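Local coordinates for protein ricin B-related lectin (Polyporus squamosus, PDB 5MUA) that binds galactose through a ricin-type beta-trefoil lectin domain and probably acts as a calcium-dependent papain-like cysteine protease, here blocked by the inhibitor E64, at residues Phe240-Ser245 / Lys280-Leu285. Numbering follows the deposited sequence.
Sequences FGSKSS and KAYFGL. With E64 (N-[N-[1-hydroxycarboxyethyl-carbonyl]leucylamino-butyl]-guanidine), chain K.
Phe240 wedges its ring between Phe283 and the leucyl branch of E64. The edge of Phe283 meets one face of Phe240 in a T-shaped stack, centroids 5.1 Å apart and planes at 77°; over the centre of the opposite face sits E64 C9, 3.8 Å from Phe240 CZ. Tyr282 lays its ring across the root of the same side chain, a CH-pi contact with Phe240 CB 3.5 Å from Tyr282 CZ. Tyr282 CG sits between its own backbone N and carbonyl carbon (chi1 58°), which folds the ring back over the neighbouring strand and brings Tyr282 OH to 3.5 Å from E64 C10. Beneath, the chain bulges, two residues, Tyr282 and Phe283, lying opposite the single Phe240 (a classic bulge): Phe240 O accepts from Tyr282 N (2.8 Å) and, more loosely, from Phe283 N (3.3 Å), both in its carbonyl plane. Gly241 CA comes within 3.8 Å of Ala281 CA and 3.1 Å of Lys280 O. Toward solvent the packing thins to backbone pairing of Ser242 with Lys280, whose side chain, kinked at two torsions, turns off from the strand pair. On the buried side, Phe283 also stacks on Tyr173 of the second subunit. The Phe240 face and the Tyr282 hydroxyl thus line part of the site of the E64 leucyl group, consistent with a papain-like pocket that takes an apolar substrate side chain.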
loop_
_atom_site.group_PDB
_atom_site.type_symbol
_atom_site.label_atom_id
_atom_site.label_comp_id
_atom_site.label_asym_id
_atom_site.label_seq_id
_atom_site.Cartn_x
_atom_site.Cartn_y
_atom_site.Cartn_z
ATOM N N PHE B 240 0.606 8.773 -10.400
ATOM C CA PHE B 240 0.413 8.208 -11.730
ATOM C C PHE B 240 0.643 9.367 -12.693
ATOM O O PHE B 240 0.055 10.474 -12.560
ATOM C CB PHE B 240 -1.036 7.730 -11.926
ATOM C CG PHE B 240 -1.421 6.496 -11.183
ATOM C CD1 PHE B 240 -0.581 5.812 -10.307
ATOM C CD2 PHE B 240 -2.683 5.948 -11.457
ATOM C CE1 PHE B 240 -0.990 4.666 -9.670
ATOM C CE2 PHE B 240 -3.096 4.770 -10.823
ATOM C CZ PHE B 240 -2.245 4.147 -9.923
ATOM N N GLY B 241 1.492 9.126 -13.673
ATOM C CA GLY B 241 1.746 10.126 -14.692
ATOM C C GLY B 241 1.946 9.506 -16.061
ATOM O O GLY B 241 1.963 8.281 -16.206
ATOM N N SER B 242 2.083 10.383 -17.043
ATOM C CA SER B 242 2.230 9.939 -18.398
ATOM C C SER B 242 3.079 10.841 -19.203
ATOM O O SER B 242 3.279 12.027 -18.895
ATOM C CB SER B 242 0.871 9.811 -19.059
ATOM O OG SER B 242 0.173 11.034 -19.059
ATOM N N LYS B 243 3.512 10.292 -20.320
ATOM C CA LYS B 243 4.000 11.174 -21.383
ATOM C C LYS B 243 3.548 10.597 -22.701
ATOM O O LYS B 243 2.866 9.586 -22.718
ATOM C CB LYS B 243 5.496 11.274 -21.272
ATOM C CG LYS B 243 6.149 9.985 -20.974
ATOM C CD LYS B 243 7.602 10.168 -20.824
ATOM C CE LYS B 243 8.277 8.827 -20.602
ATOM N NZ LYS B 243 9.740 9.013 -20.459
ATOM N N SER B 244 3.977 11.185 -23.808
ATOM C CA SER B 244 3.530 10.650 -25.129
ATOM C C SER B 244 3.826 9.138 -25.331
ATOM O O SER B 244 3.050 8.444 -25.996
ATOM C CB SER B 244 4.037 11.510 -26.289
ATOM O OG SER B 244 5.427 11.278 -26.472
ATOM N N SER B 245 4.888 8.619 -24.742
ATOM C CA SER B 245 5.249 7.222 -24.909
ATOM C C SER B 245 4.659 6.160 -23.946
ATOM O O SER B 245 4.912 4.968 -24.147
ATOM C CB SER B 245 6.731 7.162 -24.883
ATOM O OG SER B 245 7.139 7.601 -23.628
ATOM N N LYS B 280 4.567 13.243 -16.489
ATOM C CA LYS B 280 3.835 14.337 -15.923
ATOM C C LYS B 280 2.616 13.765 -15.254
ATOM O O LYS B 280 1.862 12.979 -15.872
ATOM C CB LYS B 280 3.491 15.420 -16.956
ATOM C CG LYS B 280 4.698 16.059 -17.638
ATOM C CD LYS B 280 5.471 16.985 -16.666
ATOM C CE LYS B 280 6.866 17.346 -17.157
ATOM N NZ LYS B 280 6.809 18.052 -18.455
ATOM N N ALA B 281 2.454 14.117 -13.988
ATOM C CA ALA B 281 1.438 13.522 -13.126
ATOM C C ALA B 281 0.008 13.981 -13.359
ATOM O O ALA B 281 -0.262 15.167 -13.573
ATOM C CB ALA B 281 1.838 13.650 -11.655
ATOM N N TYR B 282 -0.910 13.017 -13.372
ATOM C CA TYR B 282 -2.323 13.323 -13.338
ATOM C C TYR B 282 -2.976 13.032 -12.021
ATOM O O TYR B 282 -4.077 13.553 -11.728
ATOM C CB TYR B 282 -3.085 12.701 -14.496
ATOM C CG TYR B 282 -2.983 11.207 -14.609
ATOM C CD1 TYR B 282 -3.890 10.354 -13.918
ATOM C CD2 TYR B 282 -2.061 10.614 -15.471
ATOM C CE1 TYR B 282 -3.791 8.991 -14.012
ATOM C CE2 TYR B 282 -1.989 9.222 -15.570
ATOM C CZ TYR B 282 -2.895 8.417 -14.865
ATOM O OH TYR B 282 -2.825 7.044 -14.958
ATOM N N PHE B 283 -2.319 12.230 -11.187
ATOM C CA PHE B 283 -2.849 11.807 -9.916
ATOM C C PHE B 283 -1.716 11.768 -8.879
ATOM O O PHE B 283 -0.638 11.259 -9.140
ATOM C CB PHE B 283 -3.553 10.455 -10.044
ATOM C CG PHE B 283 -3.664 9.710 -8.779
ATOM C CD1 PHE B 283 -4.441 10.186 -7.756
ATOM C CD2 PHE B 283 -2.984 8.516 -8.596
ATOM C CE1 PHE B 283 -4.526 9.499 -6.553
ATOM C CE2 PHE B 283 -3.090 7.817 -7.395
ATOM C CZ PHE B 283 -3.831 8.344 -6.353
ATOM N N GLY B 284 -1.965 12.343 -7.725
ATOM C CA GLY B 284 -1.109 12.155 -6.574
ATOM C C GLY B 284 -1.825 11.867 -5.267
ATOM O O GLY B 284 -2.906 12.361 -5.029
ATOM N N LEU B 285 -1.225 11.056 -4.430
ATOM C CA LEU B 285 -1.770 10.718 -3.113
ATOM C C LEU B 285 -0.642 10.837 -2.107
ATOM O O LEU B 285 0.438 10.347 -2.377
ATOM C CB LEU B 285 -2.337 9.284 -3.102
ATOM C CG LEU B 285 -2.775 8.696 -1.770
ATOM C CD1 LEU B 285 -3.973 9.481 -1.297
ATOM C CD2 LEU B 285 -3.170 7.213 -1.834
HETATM C C1 E64 K . 4.647 0.071 -15.645
HETATM O O1 E64 K . 4.743 -1.089 -15.254
HETATM O O2 E64 K . 5.627 0.757 -16.082
HETATM C C2 E64 K . 3.353 0.763 -15.496
HETATM C C3 E64 K . 2.220 -0.160 -15.949
HETATM O O3 E64 K . 2.489 -0.136 -17.342
HETATM C C4 E64 K . 0.871 0.397 -15.677
HETATM O O4 E64 K . 0.229 0.039 -14.744
HETATM N N1 E64 K . 0.453 1.363 -16.430
HETATM C C6 E64 K . -0.834 2.030 -16.306
HETATM C C7 E64 K . -0.909 3.425 -15.718
HETATM C C8 E64 K . -0.184 3.591 -14.390
HETATM C C9 E64 K . -0.983 2.922 -13.269
HETATM C C10 E64 K . -0.045 5.032 -14.145
HETATM C C11 E64 K . -1.812 1.794 -17.436
HETATM O O5 E64 K . -1.692 2.530 -18.404
HETATM N N2 E64 K . -2.730 0.860 -17.388
HETATM C C12 E64 K . -3.834 0.726 -18.359
HETATM C C13 E64 K . -5.170 0.901 -17.647
HETATM C C14 E64 K . -6.425 0.621 -18.513
HETATM C C15 E64 K . -7.331 1.850 -18.546
HETATM N N3 E64 K . -8.662 1.438 -19.007
HETATM C C16 E64 K . -9.747 2.194 -19.025
HETATM N N4 E64 K . -9.676 3.512 -18.756
HETATM N N5 E64 K . -10.958 1.593 -19.269
#